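Local coordinates for protein N-acylethanolamine-hydrolyzing acid amidase subunit beta (PDB 6DY3) that probably hydrolyses fatty acid amides such as N-palmitoylethanolamine to ethanolamine and free fatty acids, as one subunit of a lysosomal amidase that matures by autocatalytic cleavage, at residues Gln12-Arg17 with Lys193-Val198; Thr57-Gly62 with Asp224-Ser229; Asp111-Thr116 with Ser122-Ala127; Leu159-Thr162 with Lys168-Gly171. All blocks are in the same frame, centred on the assembly; numbering follows the deposited sequence.

How the contacts relate
Contacts 1, 2 and 3 are buried and largely apolar, whereas contact 4 is only partly buried and rests on charge. Contacts 1 and 4 hold elements to the five-stranded sheet, while contacts 2 and 3 reach the seven-stranded one. Helices 192-199 and 106-113 lie on the outer faces of these two sheets, so contacts 1 and 3 sit on opposite sides of the chain's centre; contact 2 instead sends a phenylalanine toward the space between the sheets. Contacts 1 and 2 meet where Arg17 approaches Thr57. Contacts 3 and 4 meet through Tyr123, whose ring packs against Glu161, so the salt bridge of contact 4 has an aromatic neighbour at its base.

Contact 1: Gln12-Arg17 with Lys193-Val198; sequences QIIHGR and KSMVEV
No planar side chain enters the contact of Ile14 and Gly16 with Met195: the flat groups of this strand, the imidazole of His15 and the guanidinium of Arg17, belong to residues that point away from helix 192-199. At the imidazole's rim, ND1 and NE2 are hydrogen-bonded to Ser65 and Ser67 of the other sheet, while NH2 of Arg17, a residue probably important for activity, binds the carbonyl of Leu68. The side turned to the helix is apolar. Met195 runs its CG anti to the backbone N (chi1 -172°) and then bends at both following torsions, which turns the SD-CE arm to run along the strand. Its methyl CE meets Ile14 CG2 at 3.6 Å, and the same Ile14 CG2 lies 3.8 Å from Met195 CB, so the branch methyl is lodged in the bend of the methionine chain. The two side chains lie antiparallel to each other. Beyond them Met195 CG comes to 3.7 Å from Gly16 CA and SD to 3.8 Å from that same carbon. Glycine suits this place because its bare CA lets the methionine lie directly on the backbone; flexible methionine can mould itself to that surface. Ile4 and Val214, on the two flanking strands, also touch Met195. A helix packed on the outer face of one of two stacked sheets is characteristic of the alpha-beta-beta-alpha fold of N-terminal nucleophile hydrolases.

Contact 2: Thr57-Gly62 with Asp224-Ser229; sequences TGQRPG and DYFRQS
Phe226 meets Gln59 by lying alongside it, the side chains overlapping head to tail. The amide nitrogen Gln59 NE2 is 3.8 Å from Phe226 CB and obliquely placed against the ring. The amide and ring planes are turned 66° from each other. Lower on the glutamine, CB approaches Phe226 CD1 at 4.1 Å, so the aliphatic part of Gln59 contributes as well as its amide. At the far end of the ring, the carbonyl Thr57 O stands 4.3 Å from Phe226 CZ, near the ring plane and at its edge, where the C-H groups carry slight positive charge. Both side chains leave with CG anti to the backbone N, Phe226 at chi1 -175°, which extends the ring along the strand.

In the next shell, Gln59 NE2 makes a weak hydrogen bond to Ser222 O, linking strand 57-60 to the start of the same helix that bears Phe226. The phenylalanine ring also meets His33 edge-to-face and touches Leu47 in one sheet and Met215 in the other, a setting that favours a large apolar group. Further out, bonds within 224-229 hold the backbone around and after Phe226: Arg227 NH1 bridges Asp224 OD1 at 3.0 Å, while Tyr225 O accepts from both Gln228 N and Gln228 NE2. Arg227 reaches Asp35 too and packs on His16 of the alpha-subunit chain. An aromatic wedged between strands of two stacked sheets belongs to the inter-sheet interior of the Ntn-hydrolase fold.

Contact 3: Asp111-Thr116 with Ser122-Ala127; sequences DAFSRT and SYIIVA
Phe113 and Ile124 are set roughly perpendicular, with the isoleucine branch methyl over one face of the phenyl ring. Ile124 CG2 stands 3.9 Å from the centroid of the Phe113 ring and 20° off its normal, a CH-pi contact in which the methyl is displaced toward the CD2 side. The other arm of the isoleucine reaches the base of the ring: Ile124 CD1 is 3.9 Å from Phe113 CD1. Because CG2 is anti to the backbone N and CG1 anti to the carbonyl carbon (chi1 -59°), the two arms spread and both bear on the aromatic group. Val126 approaches obliquely, its CG2 3.9 Å from Phe113 CD2. Ile124 and Val126 are alternate residues of strand 122-127 and therefore share a face of the seven-stranded sheet. This is the outer helix layer on that sheet in the four-layered Ntn-hydrolase architecture, and beta-branched residues suit it by giving a strand compact methyl knobs for a ring to lie against. Ile125, between them, points the opposite way. The helix side is completed by Phe95, Ile96 and Val99 of helix 92-102, which also touch Phe113. Farther along the chain, the carbonyls Phe113 O and Arg115 O both accept from Arg139 NH1.

Contact 4: Leu159-Thr162 with Lys168-Gly171; sequences LVET and KKQG
A salt bridge between Glu161 and Lys169 joins the end of strand 158-161, outermost in the five-stranded sheet within this chain, to the short helix 166-170 that follows it. It thus sits at an edge strand of the Ntn-hydrolase sandwich, and the connection bridged by this pair contains Asn163, a residue probably important for activity. Lysine suits the helix because its length can span the gap: Lys169 is stretched through every torsion, starting with CG anti to the backbone N (chi1 172°), and brings its ammonium across to the carboxylate. Glu161 bends at chi2 (53°) instead, and the lysine comes in nearly square to it. The bond uses the syn lone pair of Glu161 OE1, on the inner side of the carboxylate, with Lys169 NZ 3.0 Å from it; NZ is 3.6 Å from Glu161 OE2. Ser3 of strand 2-7 bonds the backbone of Glu161, while Arg175 NE of helix 173-185 donates to Val160 O and Thr162 OG1 is hydrogen-bonded to Asp172 OD2. Glu161 also turns back on its own chain, OE2 taking a weak hydrogen bond from Thr162 N at 3.4 Å, with an N-H...O angle of 148°.

Contact 1: Gln12-Arg17 with Lys193-Val198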
loop_
_atom_site.group_PDB
_atom_site.type_symbol
_atom_site.label_atom_id
_atom_site.label_comp_id
_atom_site.label_asym_id
_atom_site.label_seq_id
_atom_site.Cartn_x
_atom_site.Cartn_y
_atom_site.Cartn_z
ATOM N N GLN B 12 -3.734 -1.964 22.980
ATOM C CA GLN B 12 -3.858 -2.587 21.673
ATOM C C GLN B 12 -3.708 -1.540 20.578
ATOM O O GLN B 12 -4.234 -0.428 20.687
ATOM C CB GLN B 12 -5.207 -3.294 21.553
ATOM C CG GLN B 12 -5.328 -4.179 20.328
ATOM C CD GLN B 12 -6.665 -4.877 20.241
ATOM O OE1 GLN B 12 -7.713 -4.231 20.213
ATOM N NE2 GLN B 12 -6.640 -6.205 20.183
ATOM N N ILE B 13 -2.976 -1.899 19.527
ATOM C CA ILE B 13 -2.671 -0.997 18.420
ATOM C C ILE B 13 -3.428 -1.483 17.189
ATOM O O ILE B 13 -3.270 -2.635 16.768
ATOM C CB ILE B 13 -1.159 -0.923 18.160
ATOM C CG1 ILE B 13 -0.453 -0.426 19.426
ATOM C CG2 ILE B 13 -0.865 -0.008 16.973
ATOM C CD1 ILE B 13 1.035 -0.261 19.295
ATOM N N ILE B 14 -4.241 -0.598 16.609
ATOM C CA ILE B 14 -5.090 -0.919 15.468
ATOM C C ILE B 14 -4.646 -0.091 14.271
ATOM O O ILE B 14 -4.394 1.113 14.394
ATOM C CB ILE B 14 -6.582 -0.670 15.779
ATOM C CG1 ILE B 14 -7.033 -1.533 16.960
ATOM C CG2 ILE B 14 -7.445 -0.959 14.559
ATOM C CD1 ILE B 14 -6.906 -0.856 18.305
ATOM N N HIS B 15 -4.575 -0.738 13.109
ATOM C CA HIS B 15 -4.134 -0.103 11.872
ATOM C C HIS B 15 -5.275 -0.184 10.866
ATOM O O HIS B 15 -5.634 -1.279 10.415
ATOM C CB HIS B 15 -2.879 -0.783 11.329
ATOM C CG HIS B 15 -2.248 -0.060 10.178
ATOM N ND1 HIS B 15 -0.932 -0.244 9.818
ATOM C CD2 HIS B 15 -2.749 0.855 9.315
ATOM C CE1 HIS B 15 -0.649 0.521 8.779
ATOM N NE2 HIS B 15 -1.735 1.199 8.456
ATOM N N GLY B 16 -5.838 0.969 10.516
ATOM C CA GLY B 16 -6.909 1.052 9.540
ATOM C C GLY B 16 -6.410 1.714 8.270
ATOM O O GLY B 16 -5.578 2.622 8.315
ATOM N N ARG B 17 -6.943 1.276 7.134
ATOM C CA ARG B 17 -6.444 1.755 5.854
ATOM C C ARG B 17 -7.553 1.727 4.814
ATOM O O ARG B 17 -8.161 0.681 4.577
ATOM C CB ARG B 17 -5.257 0.902 5.384
ATOM C CG ARG B 17 -4.346 1.617 4.396
ATOM C CD ARG B 17 -4.731 1.345 2.962
ATOM N NE ARG B 17 -4.287 2.424 2.089
ATOM C CZ ARG B 17 -3.088 2.509 1.530
ATOM N NH1 ARG B 17 -2.186 1.567 1.732
ATOM N NH2 ARG B 17 -2.803 3.545 0.755
ATOM N N LYS B 193 -13.582 -2.868 15.596
ATOM C CA LYS B 193 -14.907 -2.460 15.137
ATOM C C LYS B 193 -15.072 -0.946 15.179
ATOM O O LYS B 193 -15.806 -0.382 14.359
ATOM C CB LYS B 193 -15.989 -3.139 15.974
ATOM C CG LYS B 193 -16.082 -4.640 15.725
ATOM C CD LYS B 193 -17.346 -5.230 16.313
ATOM C CE LYS B 193 -17.331 -6.751 16.245
ATOM N NZ LYS B 193 -17.157 -7.245 14.851
ATOM N N SER B 194 -14.399 -0.276 16.118
ATOM C CA SER B 194 -14.362 1.182 16.102
ATOM C C SER B 194 -13.656 1.689 14.853
ATOM O O SER B 194 -14.088 2.671 14.241
ATOM C CB SER B 194 -13.670 1.703 17.359
ATOM O OG SER B 194 -14.280 1.176 18.527
ATOM N N MET B 195 -12.556 1.035 14.468
ATOM C CA MET B 195 -11.846 1.420 13.254
ATOM C C MET B 195 -12.730 1.246 12.022
ATOM O O MET B 195 -12.648 2.031 11.071
ATOM C CB MET B 195 -10.562 0.598 13.124
ATOM C CG MET B 195 -9.643 1.045 12.001
ATOM S SD MET B 195 -9.049 2.740 12.235
ATOM C CE MET B 195 -7.907 2.513 13.600
ATOM N N VAL B 196 -13.572 0.214 12.013
ATOM C CA VAL B 196 -14.504 0.021 10.905
ATOM C C VAL B 196 -15.487 1.185 10.816
ATOM O O VAL B 196 -15.856 1.620 9.718
ATOM C CB VAL B 196 -15.233 -1.326 11.060
ATOM C CG1 VAL B 196 -16.382 -1.440 10.064
ATOM C CG2 VAL B 196 -14.259 -2.465 10.883
ATOM N N GLU B 197 -15.971 1.669 11.964
ATOM C CA GLU B 197 -16.875 2.817 11.953
ATOM C C GLU B 197 -16.183 4.057 11.400
ATOM O O GLU B 197 -16.782 4.816 10.631
ATOM C CB GLU B 197 -17.408 3.090 13.360
ATOM C CG GLU B 197 -18.352 4.287 13.437
ATOM C CD GLU B 197 -18.983 4.456 14.815
ATOM O OE1 GLU B 197 -18.784 3.570 15.675
ATOM O OE2 GLU B 197 -19.676 5.475 15.040
ATOM N N VAL B 198 -14.923 4.282 11.786
ATOM C CA VAL B 198 -14.175 5.434 11.288
ATOM C C VAL B 198 -13.974 5.322 9.781
ATOM O O VAL B 198 -14.310 6.237 9.019
ATOM C CB VAL B 198 -12.823 5.557 12.018
ATOM C CG1 VAL B 198 -11.984 6.688 11.429
ATOM C CG2 VAL B 198 -13.033 5.775 13.509
#

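Contact 2: Thr57-Gly62 with Asp224-Ser229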
loop_
_atom_site.group_PDB
_atom_site.type_symbol
_atom_site.label_atom_id
_atom_site.label_comp_id
_atom_site.label_asym_id
_atom_site.label_seq_id
_atom_site.Cartn_x
_atom_site.Cartn_y
_atom_site.Cartn_z
ATOM N N THR B 57 0.079 -2.518 1.272
ATOM C CA THR B 57 -0.660 -2.680 2.520
ATOM C C THR B 57 -0.375 -4.097 2.993
ATOM O O THR B 57 -0.829 -5.057 2.363
ATOM C CB THR B 57 -2.164 -2.468 2.323
ATOM O OG1 THR B 57 -2.403 -1.222 1.657
ATOM C CG2 THR B 57 -2.894 -2.487 3.668
ATOM N N GLY B 58 0.382 -4.234 4.081
ATOM C CA GLY B 58 0.866 -5.540 4.481
ATOM C C GLY B 58 1.116 -5.643 5.968
ATOM O O GLY B 58 1.020 -4.665 6.713
ATOM N N GLN B 59 1.460 -6.861 6.387
ATOM C CA GLN B 59 1.571 -7.186 7.801
ATOM C C GLN B 59 2.606 -8.282 8.009
ATOM O O GLN B 59 2.630 -9.280 7.282
ATOM C CB GLN B 59 0.221 -7.643 8.365
ATOM C CG GLN B 59 0.244 -7.966 9.845
ATOM C CD GLN B 59 -1.052 -8.588 10.318
ATOM O OE1 GLN B 59 -1.775 -8.000 11.119
ATOM N NE2 GLN B 59 -1.348 -9.794 9.833
ATOM N N ARG B 60 3.454 -8.090 9.018
ATOM C CA ARG B 60 4.307 -9.156 9.522
ATOM C C ARG B 60 3.599 -9.748 10.739
ATOM O O ARG B 60 3.683 -9.174 11.835
ATOM C CB ARG B 60 5.683 -8.610 9.903
ATOM C CG ARG B 60 6.647 -9.632 10.467
ATOM C CD ARG B 60 7.437 -10.322 9.376
ATOM N NE ARG B 60 8.658 -10.936 9.893
ATOM C CZ ARG B 60 9.542 -11.587 9.145
ATOM N NH1 ARG B 60 9.350 -11.714 7.838
ATOM N NH2 ARG B 60 10.623 -12.113 9.705
ATOM N N PRO B 61 2.903 -10.878 10.613
ATOM C CA PRO B 61 1.986 -11.297 11.681
ATOM C C PRO B 61 2.672 -11.368 13.037
ATOM O O PRO B 61 3.780 -11.890 13.173
ATOM C CB PRO B 61 1.491 -12.669 11.211
ATOM C CG PRO B 61 2.484 -13.111 10.184
ATOM C CD PRO B 61 2.976 -11.871 9.530
ATOM N N GLY B 62 2.011 -10.802 14.044
ATOM C CA GLY B 62 2.533 -10.778 15.389
ATOM C C GLY B 62 3.534 -9.678 15.675
ATOM O O GLY B 62 3.873 -9.465 16.844
ATOM N N ASP B 224 -4.977 -14.613 10.781
ATOM C CA ASP B 224 -6.349 -15.047 10.539
ATOM C C ASP B 224 -7.286 -13.853 10.438
ATOM O O ASP B 224 -8.201 -13.839 9.605
ATOM C CB ASP B 224 -6.805 -15.997 11.647
ATOM C CG ASP B 224 -6.054 -17.320 11.631
ATOM O OD1 ASP B 224 -5.259 -17.541 10.696
ATOM O OD2 ASP B 224 -6.262 -18.142 12.551
ATOM N N TYR B 225 -7.079 -12.844 11.282
ATOM C CA TYR B 225 -7.918 -11.652 11.244
ATOM C C TYR B 225 -7.753 -10.899 9.927
ATOM O O TYR B 225 -8.739 -10.580 9.251
ATOM C CB TYR B 225 -7.579 -10.742 12.424
ATOM C CG TYR B 225 -8.354 -9.455 12.405
ATOM C CD1 TYR B 225 -9.662 -9.404 12.866
ATOM C CD2 TYR B 225 -7.784 -8.290 11.903
ATOM C CE1 TYR B 225 -10.381 -8.231 12.842
ATOM C CE2 TYR B 225 -8.495 -7.106 11.873
ATOM C CZ TYR B 225 -9.796 -7.083 12.345
ATOM O OH TYR B 225 -10.513 -5.910 12.316
ATOM N N PHE B 226 -6.506 -10.595 9.556
ATOM C CA PHE B 226 -6.243 -9.840 8.336
ATOM C C PHE B 226 -6.814 -10.531 7.104
ATOM O O PHE B 226 -7.184 -9.861 6.131
ATOM C CB PHE B 226 -4.735 -9.634 8.186
ATOM C CG PHE B 226 -4.339 -8.774 7.020
ATOM C CD1 PHE B 226 -3.113 -8.966 6.398
ATOM C CD2 PHE B 226 -5.171 -7.759 6.560
ATOM C CE1 PHE B 226 -2.730 -8.175 5.328
ATOM C CE2 PHE B 226 -4.800 -6.965 5.491
ATOM C CZ PHE B 226 -3.575 -7.170 4.873
ATOM N N ARG B 227 -6.888 -11.863 7.123
ATOM C CA ARG B 227 -7.373 -12.630 5.980
ATOM C C ARG B 227 -8.864 -12.441 5.727
ATOM O O ARG B 227 -9.347 -12.832 4.658
ATOM C CB ARG B 227 -7.074 -14.119 6.189
ATOM C CG ARG B 227 -7.163 -14.957 4.930
ATOM C CD ARG B 227 -6.788 -16.417 5.184
ATOM N NE ARG B 227 -5.436 -16.556 5.732
ATOM C CZ ARG B 227 -5.148 -16.873 6.994
ATOM N NH1 ARG B 227 -6.116 -17.107 7.876
ATOM N NH2 ARG B 227 -3.879 -16.965 7.378
ATOM N N GLN B 228 -9.600 -11.862 6.677
ATOM C CA GLN B 228 -11.041 -11.684 6.545
ATOM C C GLN B 228 -11.499 -10.273 6.895
ATOM O O GLN B 228 -12.709 -10.021 6.922
ATOM C CB GLN B 228 -11.780 -12.698 7.427
ATOM C CG GLN B 228 -11.414 -12.621 8.909
ATOM C CD GLN B 228 -12.135 -11.511 9.653
ATOM O OE1 GLN B 228 -13.365 -11.489 9.733
ATOM N NE2 GLN B 228 -11.367 -10.567 10.184
ATOM N N SER B 229 -10.572 -9.351 7.168
ATOM C CA SER B 229 -10.916 -8.008 7.618
ATOM C C SER B 229 -11.065 -6.995 6.484
ATOM O O SER B 229 -11.485 -5.862 6.741
ATOM C CB SER B 229 -9.857 -7.510 8.607
ATOM O OG SER B 229 -8.604 -7.370 7.966
#

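Contact 3: Asp111-Thr116 with Ser122-Ala127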
loop_
_atom_site.group_PDB
_atom_site.type_symbol
_atom_site.label_atom_id
_atom_site.label_comp_id
_atom_site.label_asym_id
_atom_site.label_seq_id
_atom_site.Cartn_x
_atom_site.Cartn_y
_atom_site.Cartn_z
ATOM N N ASP B 111 13.221 1.598 11.192
ATOM C CA ASP B 111 14.532 2.106 10.804
ATOM C C ASP B 111 14.792 1.895 9.318
ATOM O O ASP B 111 15.348 2.775 8.650
ATOM C CB ASP B 111 15.620 1.439 11.647
ATOM C CG ASP B 111 15.612 1.918 13.088
ATOM O OD1 ASP B 111 15.216 3.082 13.320
ATOM O OD2 ASP B 111 15.995 1.138 13.987
ATOM N N ALA B 112 14.368 0.750 8.776
ATOM C CA ALA B 112 14.553 0.488 7.353
ATOM C C ALA B 112 13.827 1.526 6.509
ATOM O O ALA B 112 14.363 2.001 5.500
ATOM C CB ALA B 112 14.066 -0.919 7.013
ATOM N N PHE B 113 12.609 1.894 6.910
ATOM C CA PHE B 113 11.830 2.900 6.201
ATOM C C PHE B 113 12.368 4.312 6.407
ATOM O O PHE B 113 11.969 5.218 5.668
ATOM C CB PHE B 113 10.361 2.850 6.651
ATOM C CG PHE B 113 9.627 1.589 6.248
ATOM C CD1 PHE B 113 9.760 1.060 4.976
ATOM C CD2 PHE B 113 8.802 0.937 7.150
ATOM C CE1 PHE B 113 9.087 -0.089 4.610
ATOM C CE2 PHE B 113 8.128 -0.216 6.787
ATOM C CZ PHE B 113 8.272 -0.725 5.514
ATOM N N SER B 114 13.242 4.525 7.392
ATOM C CA SER B 114 13.764 5.849 7.713
ATOM C C SER B 114 15.155 6.115 7.149
ATOM O O SER B 114 15.697 7.200 7.377
ATOM C CB SER B 114 13.801 6.040 9.231
ATOM O OG SER B 114 12.527 5.807 9.794
ATOM N N ARG B 115 15.753 5.163 6.437
ATOM C CA ARG B 115 17.111 5.355 5.951
ATOM C C ARG B 115 17.177 6.533 4.986
ATOM O O ARG B 115 16.276 6.743 4.170
ATOM C CB ARG B 115 17.616 4.087 5.264
ATOM C CG ARG B 115 18.024 2.983 6.220
ATOM C CD ARG B 115 18.845 1.918 5.499
ATOM N NE ARG B 115 18.061 1.213 4.479
ATOM C CZ ARG B 115 17.570 -0.021 4.611
ATOM N NH1 ARG B 115 17.779 -0.733 5.718
ATOM N NH2 ARG B 115 16.868 -0.557 3.618
ATOM N N THR B 116 18.258 7.304 5.084
ATOM C CA THR B 116 18.474 8.448 4.203
ATOM C C THR B 116 18.949 7.927 2.856
ATOM O O THR B 116 20.125 7.607 2.677
ATOM C CB THR B 116 19.491 9.416 4.797
ATOM O OG1 THR B 116 19.013 9.913 6.051
ATOM C CG2 THR B 116 19.718 10.590 3.851
ATOM N N SER B 122 6.238 10.080 0.071
ATOM C CA SER B 122 5.119 9.248 0.486
ATOM C C SER B 122 5.013 9.328 2.003
ATOM O O SER B 122 5.866 9.911 2.678
ATOM C CB SER B 122 5.305 7.802 0.019
ATOM O OG SER B 122 6.557 7.303 0.451
ATOM N N TYR B 123 3.946 8.737 2.526
ATOM C CA TYR B 123 3.776 8.536 3.957
ATOM C C TYR B 123 3.746 7.042 4.217
ATOM O O TYR B 123 2.894 6.333 3.671
ATOM C CB TYR B 123 2.490 9.178 4.464
ATOM C CG TYR B 123 2.454 10.685 4.375
ATOM C CD1 TYR B 123 3.244 11.469 5.209
ATOM C CD2 TYR B 123 1.602 11.327 3.483
ATOM C CE1 TYR B 123 3.200 12.847 5.141
ATOM C CE2 TYR B 123 1.551 12.705 3.413
ATOM C CZ TYR B 123 2.351 13.458 4.243
ATOM O OH TYR B 123 2.298 14.830 4.172
ATOM N N ILE B 124 4.658 6.571 5.060
ATOM C CA ILE B 124 4.704 5.176 5.477
ATOM C C ILE B 124 4.186 5.118 6.906
ATOM O O ILE B 124 4.776 5.716 7.816
ATOM C CB ILE B 124 6.123 4.596 5.367
ATOM C CG1 ILE B 124 6.613 4.690 3.919
ATOM C CG2 ILE B 124 6.138 3.153 5.847
ATOM C CD1 ILE B 124 8.050 4.282 3.715
ATOM N N ILE B 125 3.081 4.407 7.102
ATOM C CA ILE B 125 2.431 4.282 8.402
ATOM C C ILE B 125 2.707 2.880 8.918
ATOM O O ILE B 125 2.380 1.891 8.251
ATOM C CB ILE B 125 0.921 4.555 8.309
ATOM C CG1 ILE B 125 0.657 6.014 7.917
ATOM C CG2 ILE B 125 0.230 4.226 9.622
ATOM C CD1 ILE B 125 0.670 6.281 6.424
ATOM N N VAL B 126 3.293 2.794 10.108
ATOM C CA VAL B 126 3.706 1.526 10.692
ATOM C C VAL B 126 3.049 1.386 12.058
ATOM O O VAL B 126 3.011 2.341 12.843
ATOM C CB VAL B 126 5.243 1.433 10.813
ATOM C CG1 VAL B 126 5.668 0.007 11.156
ATOM C CG2 VAL B 126 5.917 1.906 9.533
ATOM N N ALA B 127 2.536 0.190 12.339
ATOM C CA ALA B 127 1.887 -0.119 13.604
ATOM C C ALA B 127 2.570 -1.316 14.249
ATOM O O ALA B 127 2.917 -2.286 13.569
ATOM C CB ALA B 127 0.398 -0.409 13.398
#

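Contact 4: Leu159-Thr162 with Lys168-Gly171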
loop_
_atom_site.group_PDB
_atom_site.type_symbol
_atom_site.label_atom_id
_atom_site.label_comp_id
_atom_site.label_asym_id
_atom_site.label_seq_id
_atom_site.Cartn_x
_atom_site.Cartn_y
_atom_site.Cartn_z
ATOM N N LEU B 159 -2.989 8.421 14.967
ATOM C CA LEU B 159 -2.322 9.119 13.877
ATOM C C LEU B 159 -3.139 8.926 12.609
ATOM O O LEU B 159 -3.596 7.814 12.326
ATOM C CB LEU B 159 -0.901 8.598 13.658
ATOM C CG LEU B 159 0.115 8.886 14.760
ATOM C CD1 LEU B 159 1.329 7.998 14.601
ATOM C CD2 LEU B 159 0.514 10.343 14.740
ATOM N N VAL B 160 -3.333 10.010 11.858
ATOM C CA VAL B 160 -4.103 9.989 10.618
ATOM C C VAL B 160 -3.312 10.705 9.533
ATOM O O VAL B 160 -2.809 11.813 9.752
ATOM C CB VAL B 160 -5.487 10.646 10.787
ATOM C CG1 VAL B 160 -6.270 10.586 9.474
ATOM C CG2 VAL B 160 -6.258 9.975 11.904
ATOM N N GLU B 161 -3.241 10.098 8.353
ATOM C CA GLU B 161 -2.525 10.704 7.245
ATOM C C GLU B 161 -3.212 10.329 5.937
ATOM O O GLU B 161 -3.767 9.238 5.804
ATOM C CB GLU B 161 -1.048 10.267 7.243
ATOM C CG GLU B 161 -0.129 11.177 6.442
ATOM C CD GLU B 161 -0.259 12.642 6.846
ATOM O OE1 GLU B 161 0.225 13.002 7.943
ATOM O OE2 GLU B 161 -0.860 13.428 6.076
ATOM N N THR B 162 -3.176 11.251 4.968
ATOM C CA THR B 162 -3.729 10.986 3.644
ATOM C C THR B 162 -2.621 11.201 2.622
ATOM O O THR B 162 -1.563 10.590 2.746
ATOM C CB THR B 162 -4.978 11.818 3.396
ATOM O OG1 THR B 162 -4.648 13.214 3.482
ATOM C CG2 THR B 162 -6.043 11.500 4.407
ATOM N N LYS B 168 -3.292 21.967 1.701
ATOM C CA LYS B 168 -4.170 20.930 1.170
ATOM C C LYS B 168 -4.385 19.816 2.184
ATOM O O LYS B 168 -5.467 19.221 2.230
ATOM C CB LYS B 168 -3.595 20.373 -0.134
ATOM C CG LYS B 168 -4.528 19.415 -0.862
ATOM C CD LYS B 168 -5.649 20.166 -1.553
ATOM C CE LYS B 168 -6.641 19.222 -2.224
ATOM N NZ LYS B 168 -6.030 18.454 -3.343
ATOM N N LYS B 169 -3.373 19.516 2.997
ATOM C CA LYS B 169 -3.535 18.524 4.053
ATOM C C LYS B 169 -4.555 18.988 5.085
ATOM O O LYS B 169 -5.506 18.265 5.406
ATOM C CB LYS B 169 -2.184 18.246 4.707
ATOM C CG LYS B 169 -2.234 17.369 5.950
ATOM C CD LYS B 169 -0.834 17.101 6.482
ATOM C CE LYS B 169 -0.856 16.180 7.693
ATOM N NZ LYS B 169 0.513 15.944 8.233
ATOM N N GLN B 170 -4.375 20.202 5.613
ATOM C CA GLN B 170 -5.249 20.694 6.674
ATOM C C GLN B 170 -6.691 20.839 6.215
ATOM O O GLN B 170 -7.599 20.843 7.054
ATOM C CB GLN B 170 -4.731 22.036 7.195
ATOM C CG GLN B 170 -3.289 21.988 7.676
ATOM C CD GLN B 170 -3.079 20.968 8.772
ATOM O OE1 GLN B 170 -3.891 20.846 9.681
ATOM N NE2 GLN B 170 -1.992 20.220 8.683
ATOM N N GLY B 171 -6.927 20.961 4.914
ATOM C CA GLY B 171 -8.262 21.063 4.366
ATOM C C GLY B 171 -8.817 19.780 3.785
ATOM O O GLY B 171 -9.869 19.821 3.137
#